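Local coordinates for holo-[acyl-carrier-protein] synthase (Thermotoga maritima, PDB 5XUM), which belongs to the 4'-phosphopantetheinyl transferase superfamily and assembles from three copies of its chain, at residues 9-14 with 98-103; 88-93 with 108-113; 82-87 with 145-150; 112-117 with 160-165. One frame throughout, in Å; residues are numbered along the deposited sequence.

Interaction 1 (9-14 with 98-103); sequences VLEVER and DRFAVA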
loop_
_atom_site.group_PDB
_atom_site.type_symbol
_atom_site.label_atom_id
_atom_site.label_comp_id
_atom_site.label_asym_id
_atom_site.label_seq_id
_atom_site.Cartn_x
_atom_site.Cartn_y
_atom_site.Cartn_z
ATOM N N VAL A 9 -9.302 11.898 -4.956
ATOM C CA VAL A 9 -10.585 11.739 -5.639
ATOM C C VAL A 9 -11.026 13.077 -6.246
ATOM O O VAL A 9 -10.937 14.118 -5.594
ATOM C CB VAL A 9 -11.670 11.139 -4.697
ATOM C CG1 VAL A 9 -11.981 12.063 -3.526
ATOM C CG2 VAL A 9 -12.943 10.783 -5.463
ATOM N N LEU A 10 -11.471 13.050 -7.500
ATOM C CA LEU A 10 -12.017 14.249 -8.134
ATOM C C LEU A 10 -13.096 13.930 -9.161
ATOM O O LEU A 10 -13.020 12.917 -9.868
ATOM C CB LEU A 10 -10.910 15.129 -8.742
ATOM C CG LEU A 10 -9.845 14.549 -9.674
ATOM C CD1 LEU A 10 -10.391 14.382 -11.081
ATOM C CD2 LEU A 10 -8.623 15.455 -9.701
ATOM N N GLU A 11 -14.103 14.798 -9.226
ATOM C CA GLU A 11 -15.170 14.675 -10.211
ATOM C C GLU A 11 -14.635 15.131 -11.565
ATOM O O GLU A 11 -14.222 16.285 -11.719
ATOM C CB GLU A 11 -16.390 15.503 -9.790
ATOM C CG GLU A 11 -17.686 15.123 -10.501
ATOM C CD GLU A 11 -18.934 15.643 -9.802
ATOM O OE1 GLU A 11 -18.830 16.574 -8.972
ATOM O OE2 GLU A 11 -20.033 15.118 -10.086
ATOM N N VAL A 12 -14.630 14.212 -12.530
ATOM C CA VAL A 12 -14.074 14.458 -13.864
ATOM C C VAL A 12 -14.709 15.676 -14.540
ATOM O O VAL A 12 -13.995 16.540 -15.059
ATOM C CB VAL A 12 -14.203 13.210 -14.776
ATOM C CG1 VAL A 12 -13.860 13.543 -16.225
ATOM C CG2 VAL A 12 -13.319 12.080 -14.268
ATOM N N GLU A 13 -16.041 15.744 -14.506
ATOM C CA GLU A 13 -16.808 16.796 -15.185
ATOM C C GLU A 13 -16.436 18.216 -14.748
ATOM O O GLU A 13 -16.525 19.153 -15.544
ATOM C CB GLU A 13 -18.313 16.571 -15.001
ATOM C CG GLU A 13 -19.183 17.252 -16.050
ATOM C CD GLU A 13 -20.662 17.211 -15.710
ATOM O OE1 GLU A 13 -21.449 16.726 -16.551
ATOM O OE2 GLU A 13 -21.038 17.661 -14.605
ATOM N N ARG A 14 -16.017 18.371 -13.494
ATOM C CA ARG A 14 -15.669 19.693 -12.964
ATOM C C ARG A 14 -14.191 20.074 -13.142
ATOM O O ARG A 14 -13.755 21.126 -12.668
ATOM C CB ARG A 14 -16.125 19.837 -11.505
ATOM C CG ARG A 14 -17.629 20.043 -11.365
ATOM C CD ARG A 14 -18.024 20.543 -9.983
ATOM N NE ARG A 14 -18.122 19.461 -9.004
ATOM C CZ ARG A 14 -17.198 19.181 -8.087
ATOM N NH1 ARG A 14 -17.392 18.174 -7.244
ATOM N NH2 ARG A 14 -16.085 19.900 -8.006
ATOM N N ASP A 98 -14.680 6.548 -13.056
ATOM C CA ASP A 98 -16.064 6.356 -13.479
ATOM C C ASP A 98 -16.868 7.541 -12.934
ATOM O O ASP A 98 -17.386 7.491 -11.817
ATOM C CB ASP A 98 -16.622 5.018 -12.973
ATOM C CG ASP A 98 -18.015 4.711 -13.523
ATOM O OD1 ASP A 98 -18.662 3.761 -13.027
ATOM O OD2 ASP A 98 -18.466 5.414 -14.453
ATOM N N ARG A 99 -16.943 8.605 -13.734
ATOM C CA ARG A 99 -17.480 9.917 -13.320
ATOM C C ARG A 99 -16.573 10.613 -12.304
ATOM O O ARG A 99 -16.294 11.805 -12.426
ATOM C CB ARG A 99 -18.924 9.833 -12.800
ATOM C CG ARG A 99 -19.949 9.441 -13.856
ATOM C CD ARG A 99 -21.275 10.174 -13.679
ATOM N NE ARG A 99 -21.886 9.962 -12.366
ATOM C CZ ARG A 99 -21.948 10.878 -11.401
ATOM N NH1 ARG A 99 -21.434 12.090 -11.586
ATOM N NH2 ARG A 99 -22.526 10.584 -10.244
ATOM N N PHE A 100 -16.127 9.863 -11.299
ATOM C CA PHE A 100 -15.104 10.328 -10.373
ATOM C C PHE A 100 -13.809 9.582 -10.662
ATOM O O PHE A 100 -13.823 8.373 -10.884
ATOM C CB PHE A 100 -15.532 10.088 -8.922
ATOM C CG PHE A 100 -16.607 11.021 -8.440
ATOM C CD1 PHE A 100 -16.278 12.179 -7.744
ATOM C CD2 PHE A 100 -17.952 10.739 -8.670
ATOM C CE1 PHE A 100 -17.269 13.041 -7.294
ATOM C CE2 PHE A 100 -18.947 11.599 -8.224
ATOM C CZ PHE A 100 -18.604 12.752 -7.534
ATOM N N ALA A 101 -12.696 10.309 -10.679
ATOM C CA ALA A 101 -11.381 9.700 -10.834
ATOM C C ALA A 101 -10.778 9.434 -9.458
ATOM O O ALA A 101 -10.864 10.279 -8.569
ATOM C CB ALA A 101 -10.471 10.600 -11.654
ATOM N N VAL A 102 -10.198 8.250 -9.278
ATOM C CA VAL A 102 -9.481 7.919 -8.040
ATOM C C VAL A 102 -8.064 7.453 -8.376
ATOM O O VAL A 102 -7.875 6.513 -9.157
ATOM C CB VAL A 102 -10.219 6.863 -7.179
ATOM C CG1 VAL A 102 -9.432 6.548 -5.907
ATOM C CG2 VAL A 102 -11.619 7.344 -6.810
ATOM N N ALA A 103 -7.078 8.127 -7.790
ATOM C CA ALA A 103 -5.674 7.794 -8.013
ATOM C C ALA A 103 -5.001 7.341 -6.725
ATOM O O ALA A 103 -5.274 7.874 -5.649
ATOM C CB ALA A 103 -4.934 8.975 -8.605
HETATM O O HOH W 1 -17.804 13.737 -13.624
#
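Glu11 lies over one face of the Phe100 ring in a CH-pi contact, CG sitting 4.1 Å from the ring centroid, while CG2 of Val9 reaches the ring obliquely. The carboxylate continues across the phenyl rim with its plane only 16° from that of the ring. CG anti to the backbone N (chi1 -162°) and an extended chain lay the methylenes along the aromatic surface and bring the carboxylate to Arg99 and Arg14; a glutamate suits the place because its methylenes can cover a ring while its end pairs with arginines. Its OE2 approaches the edge of the Arg99 guanidinium, a long salt bridge of 3.7 Å to NH1, while OE1 of Glu11 makes a shorter salt bridge to Arg14, whose hydrogen bonds are bent and weak.

Beneath these groups the backbones pair antiparallel. Leu10 and Ala101 exchange two hydrogen bonds, Leu10 N to Ala101 O at 3.0 Å and Ala101 N to Leu10 O at 2.8 Å, and Val12 N prolongs the ladder to Arg99 O.

Within this chain, strand 2-11 is an outer strand beside 100-108. The small Ala101 accommodates Leu10, whose side chain packs on helix 38-56, whereas Phe100 meets Phe100 of each other subunit edge-to-face.

Interaction 2 (88-93 with 108-113); sequences FNYAHV and EKRKGD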
loop_
_atom_site.group_PDB
_atom_site.type_symbol
_atom_site.label_atom_id
_atom_site.label_comp_id
_atom_site.label_asym_id
_atom_site.label_seq_id
_atom_site.Cartn_x
_atom_site.Cartn_y
_atom_site.Cartn_z
ATOM N N PHE A 88 13.116 7.202 -2.411
ATOM C CA PHE A 88 12.293 6.066 -2.816
ATOM C C PHE A 88 12.733 5.636 -4.214
ATOM O O PHE A 88 13.039 6.481 -5.056
ATOM C CB PHE A 88 10.792 6.415 -2.786
ATOM C CG PHE A 88 10.410 7.572 -3.675
ATOM C CD1 PHE A 88 10.423 8.875 -3.187
ATOM C CD2 PHE A 88 10.032 7.358 -4.998
ATOM C CE1 PHE A 88 10.079 9.943 -4.004
ATOM C CE2 PHE A 88 9.691 8.422 -5.822
ATOM C CZ PHE A 88 9.710 9.716 -5.324
ATOM N N ASN A 89 12.803 4.332 -4.455
ATOM C CA ASN A 89 13.155 3.851 -5.790
ATOM C C ASN A 89 12.005 3.145 -6.501
ATOM O O ASN A 89 12.123 2.769 -7.668
ATOM C CB ASN A 89 14.444 3.010 -5.785
ATOM C CG ASN A 89 14.388 1.826 -4.836
ATOM O OD1 ASN A 89 13.492 1.711 -3.997
ATOM N ND2 ASN A 89 15.364 0.934 -4.966
ATOM N N TYR A 90 10.888 2.989 -5.797
ATOM C CA TYR A 90 9.689 2.417 -6.391
ATOM C C TYR A 90 8.470 3.293 -6.148
ATOM O O TYR A 90 8.227 3.752 -5.030
ATOM C CB TYR A 90 9.452 0.983 -5.896
ATOM C CG TYR A 90 10.268 -0.037 -6.652
ATOM C CD1 TYR A 90 9.709 -0.763 -7.702
ATOM C CD2 TYR A 90 11.607 -0.261 -6.335
ATOM C CE1 TYR A 90 10.455 -1.690 -8.409
ATOM C CE2 TYR A 90 12.362 -1.186 -7.034
ATOM C CZ TYR A 90 11.785 -1.894 -8.069
ATOM O OH TYR A 90 12.537 -2.810 -8.762
ATOM N N ALA A 91 7.729 3.543 -7.222
ATOM C CA ALA A 91 6.439 4.205 -7.137
ATOM C C ALA A 91 5.404 3.268 -7.735
ATOM O O ALA A 91 5.403 3.008 -8.938
ATOM C CB ALA A 91 6.459 5.532 -7.879
ATOM N N HIS A 92 4.549 2.735 -6.873
ATOM C CA HIS A 92 3.471 1.866 -7.301
ATOM C C HIS A 92 2.238 2.704 -7.423
ATOM O O HIS A 92 1.748 3.267 -6.436
ATOM C CB HIS A 92 3.292 0.725 -6.307
ATOM C CG HIS A 92 4.543 -0.097 -6.101
ATOM N ND1 HIS A 92 4.956 -1.024 -6.989
ATOM C CD2 HIS A 92 5.482 -0.095 -5.069
ATOM C CE1 HIS A 92 6.095 -1.591 -6.546
ATOM N NE2 HIS A 92 6.416 -1.021 -5.372
ATOM N N VAL A 93 1.743 2.825 -8.651
ATOM C CA VAL A 93 0.652 3.747 -8.943
ATOM C C VAL A 93 -0.524 3.045 -9.625
ATOM O O VAL A 93 -0.351 2.050 -10.332
ATOM C CB VAL A 93 1.119 4.989 -9.760
ATOM C CG1 VAL A 93 2.315 5.664 -9.096
ATOM C CG2 VAL A 93 1.454 4.621 -11.196
ATOM N N GLU A 108 7.869 3.365 -2.252
ATOM C CA GLU A 108 8.592 2.284 -1.588
ATOM C C GLU A 108 10.099 2.456 -1.763
ATOM O O GLU A 108 10.569 2.862 -2.829
ATOM C CB GLU A 108 8.144 0.930 -2.162
ATOM C CG GLU A 108 8.827 -0.298 -1.563
ATOM C CD GLU A 108 8.479 -1.592 -2.282
ATOM O OE1 GLU A 108 8.371 -1.595 -3.530
ATOM O OE2 GLU A 108 8.328 -2.624 -1.594
ATOM N N LYS A 109 10.845 2.160 -0.702
ATOM C CA LYS A 109 12.295 2.043 -0.793
ATOM C C LYS A 109 12.676 0.573 -0.650
ATOM O O LYS A 109 12.524 -0.021 0.421
ATOM C CB LYS A 109 12.996 2.918 0.259
ATOM C CG LYS A 109 14.495 2.660 0.443
ATOM C CD LYS A 109 15.292 2.882 -0.834
ATOM C CE LYS A 109 16.758 2.523 -0.640
ATOM N NZ LYS A 109 17.435 2.302 -1.946
ATOM N N ARG A 110 13.143 -0.012 -1.748
ATOM C CA ARG A 110 13.656 -1.374 -1.731
ATOM C C ARG A 110 15.168 -1.343 -1.610
ATOM O O ARG A 110 15.824 -0.464 -2.174
ATOM C CB ARG A 110 13.290 -2.119 -3.011
ATOM C CG ARG A 110 11.827 -2.498 -3.153
ATOM C CD ARG A 110 11.681 -3.480 -4.301
ATOM N NE ARG A 110 10.314 -3.571 -4.803
ATOM C CZ ARG A 110 9.973 -4.197 -5.926
ATOM N NH1 ARG A 110 10.904 -4.782 -6.671
ATOM N NH2 ARG A 110 8.704 -4.235 -6.308
ATOM N N LYS A 111 15.711 -2.306 -0.870
ATOM C CA LYS A 111 17.148 -2.547 -0.837
ATOM C C LYS A 111 17.597 -2.887 -2.256
ATOM O O LYS A 111 17.015 -3.763 -2.900
ATOM C CB LYS A 111 17.468 -3.693 0.133
ATOM C CG LYS A 111 18.926 -4.140 0.163
ATOM C CD LYS A 111 19.085 -5.404 1.000
ATOM C CE LYS A 111 20.457 -6.042 0.826
ATOM N NZ LYS A 111 21.541 -5.277 1.504
ATOM N N GLY A 112 18.607 -2.171 -2.746
ATOM C CA GLY A 112 19.147 -2.400 -4.083
ATOM C C GLY A 112 18.225 -1.931 -5.191
ATOM O O GLY A 112 17.580 -0.884 -5.069
ATOM N N ASP A 113 18.168 -2.718 -6.268
ATOM C CA ASP A 113 17.334 -2.429 -7.449
ATOM C C ASP A 113 17.694 -1.117 -8.149
ATOM O O ASP A 113 16.853 -0.488 -8.796
ATOM C CB ASP A 113 15.833 -2.486 -7.109
ATOM C CG ASP A 113 15.199 -3.818 -7.471
ATOM O OD1 ASP A 113 15.431 -4.309 -8.597
ATOM O OD2 ASP A 113 14.449 -4.367 -6.635
#
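Asn89 and Tyr90 both face Glu108, a classic beta bulge where strand 90-97 begins beside the end of 100-108. Its backbone bonds are Tyr90 N to Glu108 O at 3.0 Å, Glu108 N to Tyr90 O at 2.8 Å, and a weak third from Asn89 N to Glu108 O.

The side-chain amide of Asn89 continues the pairing along the 108-113 segment. OD1 accepts from Arg110 N at 2.9 Å, in the carbonyl plane and on a lone pair, while ND2 donates to Arg110 O. Both ends of an asparagine are needed to mimic a neighbouring peptide in this way. CG wedged between the backbone N and carbonyl carbon (chi1 56°) swings the amide toward the loop.

Stacking comes next: the Arg110 guanidinium lies flat on the Tyr90 ring, centres 3.7 Å apart and planes at 14°, a cation-pi pair. Asp113 CB sits at the ring edge.

Polar bonds fix this arginine. Its NE donates to Glu108 OE1, and NH2 to the backbone O of Ile2 of the third subunit; the N of the same Ile2 of the third subunit donates to Glu108 OE2, so the buried carboxylate is gripped at both oxygens. Glu108 OE1 also receives His92 NE2 at 2.7 Å, nearly straight at 167° and in the imidazole plane, with His92 NE2 and Arg110 NE arriving from opposite faces of the carboxylate.

Interaction 3 (82-87 with 145-150); sequences HKDFGF and PFTLKK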
loop_
_atom_site.group_PDB
_atom_site.type_symbol
_atom_site.label_atom_id
_atom_site.label_comp_id
_atom_site.label_asym_id
_atom_site.label_seq_id
_atom_site.Cartn_x
_atom_site.Cartn_y
_atom_site.Cartn_z
ATOM N N HIS A 82 11.344 14.722 -12.765
ATOM C CA HIS A 82 12.261 15.690 -13.370
ATOM C C HIS A 82 12.988 16.452 -12.301
ATOM O O HIS A 82 13.687 17.430 -12.576
ATOM C CB HIS A 82 11.508 16.640 -14.294
ATOM C CG HIS A 82 10.905 15.962 -15.500
ATOM N ND1 HIS A 82 11.595 15.759 -16.635
ATOM C CD2 HIS A 82 9.633 15.435 -15.712
ATOM C CE1 HIS A 82 10.808 15.135 -17.533
ATOM N NE2 HIS A 82 9.607 14.938 -16.966
ATOM N N LYS A 83 12.831 15.989 -11.063
ATOM C CA LYS A 83 13.431 16.610 -9.891
ATOM C C LYS A 83 13.654 15.526 -8.835
ATOM O O LYS A 83 13.083 14.438 -8.932
ATOM C CB LYS A 83 12.498 17.703 -9.355
ATOM C CG LYS A 83 13.186 18.797 -8.554
ATOM C CD LYS A 83 12.246 19.948 -8.229
ATOM C CE LYS A 83 12.215 20.991 -9.337
ATOM N NZ LYS A 83 11.431 22.194 -8.937
ATOM N N ASP A 84 14.496 15.813 -7.845
ATOM C CA ASP A 84 14.665 14.921 -6.701
ATOM C C ASP A 84 13.603 15.207 -5.641
ATOM O O ASP A 84 13.526 16.318 -5.111
ATOM C CB ASP A 84 16.071 15.051 -6.104
ATOM C CG ASP A 84 17.124 14.304 -6.911
ATOM O OD1 ASP A 84 16.768 13.346 -7.630
ATOM O OD2 ASP A 84 18.316 14.668 -6.815
ATOM N N PHE A 85 12.781 14.200 -5.353
ATOM C CA PHE A 85 11.718 14.318 -4.356
ATOM C C PHE A 85 12.006 13.491 -3.101
ATOM O O PHE A 85 11.404 13.717 -2.052
ATOM C CB PHE A 85 10.365 13.909 -4.952
ATOM C CG PHE A 85 9.921 14.762 -6.109
ATOM C CD1 PHE A 85 9.371 16.021 -5.895
ATOM C CD2 PHE A 85 10.045 14.302 -7.416
ATOM C CE1 PHE A 85 8.958 16.806 -6.960
ATOM C CE2 PHE A 85 9.635 15.083 -8.487
ATOM C CZ PHE A 85 9.094 16.339 -8.258
ATOM N N GLY A 86 12.925 12.535 -3.221
ATOM C CA GLY A 86 13.297 11.650 -2.114
ATOM C C GLY A 86 14.162 10.502 -2.591
ATOM O O GLY A 86 14.604 10.488 -3.745
ATOM N N PHE A 87 14.408 9.531 -1.714
ATOM C CA PHE A 87 15.233 8.375 -2.078
ATOM C C PHE A 87 14.439 7.083 -2.304
ATOM O O PHE A 87 15.020 5.997 -2.385
ATOM C CB PHE A 87 16.397 8.170 -1.090
ATOM C CG PHE A 87 15.972 7.764 0.295
ATOM C CD1 PHE A 87 16.060 6.435 0.700
ATOM C CD2 PHE A 87 15.506 8.711 1.204
ATOM C CE1 PHE A 87 15.677 6.055 1.979
ATOM C CE2 PHE A 87 15.121 8.338 2.484
ATOM C CZ PHE A 87 15.207 7.008 2.873
ATOM N N PRO A 145 17.826 10.122 -7.371
ATOM C CA PRO A 145 18.215 9.762 -8.744
ATOM C C PRO A 145 19.060 10.797 -9.496
ATOM O O PRO A 145 20.013 10.417 -10.177
ATOM C CB PRO A 145 16.869 9.537 -9.456
ATOM C CG PRO A 145 15.835 10.137 -8.564
ATOM C CD PRO A 145 16.370 9.999 -7.173
ATOM N N PHE A 146 18.722 12.078 -9.377
ATOM C CA PHE A 146 19.470 13.128 -10.077
ATOM C C PHE A 146 20.825 13.406 -9.433
ATOM O O PHE A 146 21.794 13.707 -10.132
ATOM C CB PHE A 146 18.649 14.411 -10.200
ATOM C CG PHE A 146 17.563 14.331 -11.233
ATOM C CD1 PHE A 146 17.833 14.619 -12.566
ATOM C CD2 PHE A 146 16.270 13.962 -10.876
ATOM C CE1 PHE A 146 16.833 14.544 -13.524
ATOM C CE2 PHE A 146 15.270 13.881 -11.828
ATOM C CZ PHE A 146 15.549 14.176 -13.153
ATOM N N THR A 147 20.883 13.303 -8.107
ATOM C CA THR A 147 22.142 13.404 -7.371
ATOM C C THR A 147 23.074 12.266 -7.788
ATOM O O THR A 147 24.253 12.495 -8.074
ATOM C CB THR A 147 21.910 13.379 -5.844
ATOM O OG1 THR A 147 20.996 14.420 -5.484
ATOM C CG2 THR A 147 23.221 13.583 -5.081
ATOM N N LEU A 148 22.534 11.050 -7.837
ATOM C CA LEU A 148 23.290 9.877 -8.272
ATOM C C LEU A 148 23.731 9.999 -9.732
ATOM O O LEU A 148 24.881 9.706 -10.060
ATOM C CB LEU A 148 22.476 8.594 -8.055
ATOM C CG LEU A 148 23.105 7.253 -8.453
ATOM C CD1 LEU A 148 24.337 6.933 -7.616
ATOM C CD2 LEU A 148 22.086 6.125 -8.360
ATOM N N LYS A 149 22.814 10.442 -10.591
ATOM C CA LYS A 149 23.068 10.600 -12.027
ATOM C C LYS A 149 24.215 11.576 -12.309
ATOM O O LYS A 149 25.070 11.310 -13.158
ATOM C CB LYS A 149 21.788 11.059 -12.735
ATOM C CG LYS A 149 21.823 10.986 -14.252
ATOM C CD LYS A 149 20.514 11.491 -14.842
ATOM C CE LYS A 149 20.622 11.725 -16.341
ATOM N NZ LYS A 149 20.751 10.459 -17.113
ATOM N N LYS A 150 24.226 12.694 -11.585
ATOM C CA LYS A 150 25.245 13.730 -11.731
ATOM C C LYS A 150 26.614 13.252 -11.235
ATOM O O LYS A 150 27.649 13.614 -11.804
ATOM C CB LYS A 150 24.813 14.993 -10.978
ATOM C CG LYS A 150 25.627 16.240 -11.288
ATOM C CD LYS A 150 25.282 17.366 -10.327
ATOM C CE LYS A 150 26.163 18.583 -10.556
ATOM N NZ LYS A 150 25.936 19.631 -9.522
#
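Asp84 meets the first turn of helix 145-154 with both carboxylate oxygens. The hydrogen bonds come first: Asp84 OD1 receives Phe146 N on its syn lone pair at 2.9 Å and 161°, and Thr147 OG1 donates to Asp84 OD2 at 3.0 Å, on the syn side but 31° out of the carboxylate plane. Thr147 N adds a weak bond to the same OD2. CG lies anti to the carbonyl carbon of Asp84 (chi1 -78°), a setting that presents the two oxygens to successive residues of the turn. Threonine suits its place because its hydroxyl and backbone N-H can address one oxygen together.

The first-turn N-H groups of a helix have no preceding carbonyls of that helix to receive them; here an acceptor from the 82-87 loop satisfies that of Phe146 and weakly meets that of Thr147. A side-chain acceptor from a distant loop thus meets the N-terminal turn of the helix. The negative charge probably also interacts favourably with the positive end of the helix dipole. Proline is well placed at position 145, since it has no N-H that would require a partner.

Carbon atoms of Pro145 and Phe146 pack against the carboxylate. Pro145 CD comes 3.4 Å from Asp84 OD1, and the same oxygen sits at the edge of the Phe146 ring, in its plane, 3.3 Å from CD2. The broad phenyl then extends along the loop backbone, reaching it obliquely with Phe146 CE2 3.3 Å from Lys83 N and Phe146 CZ 3.5 Å from His82 C. The Phe146 side chain also touches Ile167 of strand 166-167.

Interaction 4 (112-117 with 160-165); sequences GDIIVE and VRYGNI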
loop_
_atom_site.group_PDB
_atom_site.type_symbol
_atom_site.label_atom_id
_atom_site.label_comp_id
_atom_site.label_asym_id
_atom_site.label_seq_id
_atom_site.Cartn_x
_atom_site.Cartn_y
_atom_site.Cartn_z
ATOM N N GLY A 112 18.607 -2.171 -2.746
ATOM C CA GLY A 112 19.147 -2.400 -4.083
ATOM C C GLY A 112 18.225 -1.931 -5.191
ATOM O O GLY A 112 17.580 -0.884 -5.069
ATOM N N ASP A 113 18.168 -2.718 -6.268
ATOM C CA ASP A 113 17.334 -2.429 -7.449
ATOM C C ASP A 113 17.694 -1.117 -8.149
ATOM O O ASP A 113 16.853 -0.488 -8.796
ATOM C CB ASP A 113 15.833 -2.486 -7.109
ATOM C CG ASP A 113 15.199 -3.818 -7.471
ATOM O OD1 ASP A 113 15.431 -4.309 -8.597
ATOM O OD2 ASP A 113 14.449 -4.367 -6.635
ATOM N N ILE A 114 18.954 -0.719 -8.008
ATOM C CA ILE A 114 19.506 0.425 -8.716
ATOM C C ILE A 114 20.658 -0.100 -9.574
ATOM O O ILE A 114 21.642 -0.620 -9.049
ATOM C CB ILE A 114 19.975 1.521 -7.733
ATOM C CG1 ILE A 114 18.770 2.105 -6.981
ATOM C CG2 ILE A 114 20.728 2.626 -8.462
ATOM C CD1 ILE A 114 19.086 2.581 -5.582
ATOM N N ILE A 115 20.511 0.014 -10.892
ATOM C CA ILE A 115 21.473 -0.557 -11.834
ATOM C C ILE A 115 22.375 0.530 -12.413
ATOM O O ILE A 115 21.891 1.534 -12.940
ATOM C CB ILE A 115 20.780 -1.350 -12.975
ATOM C CG1 ILE A 115 19.671 -2.272 -12.431
ATOM C CG2 ILE A 115 21.803 -2.122 -13.809
ATOM C CD1 ILE A 115 20.124 -3.352 -11.465
ATOM N N VAL A 116 23.685 0.314 -12.297
ATOM C CA VAL A 116 24.699 1.271 -12.738
ATOM C C VAL A 116 25.779 0.563 -13.561
ATOM O O VAL A 116 26.270 -0.499 -13.171
ATOM C CB VAL A 116 25.359 1.989 -11.532
ATOM C CG1 VAL A 116 26.505 2.881 -11.987
ATOM C CG2 VAL A 116 24.337 2.807 -10.754
ATOM N N GLU A 117 26.140 1.156 -14.697
ATOM C CA GLU A 117 27.221 0.634 -15.533
ATOM C C GLU A 117 28.491 1.465 -15.356
ATOM O O GLU A 117 28.457 2.694 -15.467
ATOM C CB GLU A 117 26.796 0.597 -17.007
ATOM C CG GLU A 117 27.810 -0.032 -17.961
ATOM C CD GLU A 117 27.892 -1.547 -17.844
ATOM O OE1 GLU A 117 27.446 -2.237 -18.786
ATOM O OE2 GLU A 117 28.401 -2.052 -16.819
ATOM N N VAL A 160 21.690 3.138 -15.176
ATOM C CA VAL A 160 20.902 2.339 -16.116
ATOM C C VAL A 160 19.432 2.307 -15.702
ATOM O O VAL A 160 18.552 2.650 -16.493
ATOM C CB VAL A 160 21.457 0.901 -16.256
ATOM C CG1 VAL A 160 20.651 0.108 -17.277
ATOM C CG2 VAL A 160 22.928 0.928 -16.657
ATOM N N ARG A 161 19.173 1.902 -14.460
ATOM C CA ARG A 161 17.814 1.831 -13.934
ATOM C C ARG A 161 17.782 2.220 -12.461
ATOM O O ARG A 161 18.641 1.809 -11.683
ATOM C CB ARG A 161 17.233 0.423 -14.132
ATOM C CG ARG A 161 15.742 0.308 -13.846
ATOM C CD ARG A 161 15.187 -1.078 -14.155
ATOM N NE ARG A 161 15.928 -2.158 -13.495
ATOM C CZ ARG A 161 15.732 -2.565 -12.242
ATOM N NH1 ARG A 161 14.816 -1.989 -11.472
ATOM N NH2 ARG A 161 16.465 -3.555 -11.751
ATOM N N TYR A 162 16.789 3.023 -12.094
ATOM C CA TYR A 162 16.552 3.399 -10.707
ATOM C C TYR A 162 15.192 2.845 -10.277
ATOM O O TYR A 162 14.173 3.528 -10.391
ATOM C CB TYR A 162 16.584 4.921 -10.571
ATOM C CG TYR A 162 16.773 5.433 -9.161
ATOM C CD1 TYR A 162 18.046 5.735 -8.677
ATOM C CD2 TYR A 162 15.680 5.639 -8.317
ATOM C CE1 TYR A 162 18.227 6.213 -7.390
ATOM C CE2 TYR A 162 15.853 6.118 -7.028
ATOM C CZ TYR A 162 17.129 6.401 -6.571
ATOM O OH TYR A 162 17.308 6.876 -5.294
ATOM N N GLY A 163 15.183 1.602 -9.799
ATOM C CA GLY A 163 13.940 0.917 -9.432
ATOM C C GLY A 163 12.978 0.842 -10.606
ATOM O O GLY A 163 13.346 0.355 -11.670
ATOM N N ASN A 164 11.751 1.331 -10.415
ATOM C CA ASN A 164 10.781 1.437 -11.517
ATOM C C ASN A 164 10.459 2.893 -11.890
ATOM O O ASN A 164 9.489 3.168 -12.601
ATOM C CB ASN A 164 9.502 0.634 -11.216
ATOM C CG ASN A 164 8.575 1.335 -10.229
ATOM O OD1 ASN A 164 8.964 2.291 -9.556
ATOM N ND2 ASN A 164 7.338 0.859 -10.143
ATOM N N ILE A 165 11.289 3.813 -11.400
ATOM C CA ILE A 165 11.139 5.245 -11.652
ATOM C C ILE A 165 11.792 5.611 -12.982
ATOM O O ILE A 165 12.888 5.139 -13.286
ATOM C CB ILE A 165 11.821 6.094 -10.546
ATOM C CG1 ILE A 165 11.550 5.529 -9.145
ATOM C CG2 ILE A 165 11.405 7.559 -10.637
ATOM C CD1 ILE A 165 10.111 5.618 -8.678
#
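A classic beta bulge marks the pairing of strands 114-117 and 158-162 in a four-stranded antiparallel sheet: Val160 and Arg161 both face Ile115. The carbonyl oxygen of Ile115 accepts from Val160 N at 2.8 Å and from Arg161 N at 3.1 Å, both donors on the same face of its plane, while Ile115 N returns a bond to Arg161 O at 2.7 Å. Further along, Gly163 N donates to Asp113 O at 2.9 Å. Gly163 lies within the type II' turn from Tyr162 to Ile165, where its positive phi (58°) is readily adopted by a residue lacking CB.

The two faces differ. On one, Ile114 CG1 rests over a face of the Tyr162 ring, 4.1 Å from CD1, beside helix 145-154, with the Tyr162 hydroxyl bonded to Leu143 O. On the other, Arg161 runs past Ile115. A bend at chi3 (53°) turns the guanidinium back so that NH1 bonds to Gly163 O at 2.8 Å and the edge meets Asp113 OD1 in a weak hydrogen bond within a salt bridge.

A long, flexible arginine thus joins turn carbonyl and Asp113 carboxylate, NH1 meeting Gly163 O from above the carbonyl plane; the 3.4 Å pair of Arg161 NH2 and Asp113 OD1 is long though nearly straight, probably adding modest electrostatic attraction.

Overall arrangement
Interaction 1 lies at one end of the elongated chain, and interactions 2, 3 and 4 cluster toward the other; the centre of interaction 1 is 27 to 34 Å from the other three centres. The antiparallel sheet of strands 2-11, 100-108 and 90-97 joins interactions 1 and 2, and both touch the third subunit, so this sheet carries assembly contacts at two places. Interaction 2 is nested within the loop closed by interaction 3 and shares Gly112 and Asp113 with interaction 4, where the chain passes into the four-stranded sheet. Interactions 3 and 4 touch as Pro145 and Leu148 of helix 145-154 pack on Tyr162. Residues 145-165 are thereby tied back to residues 82-93.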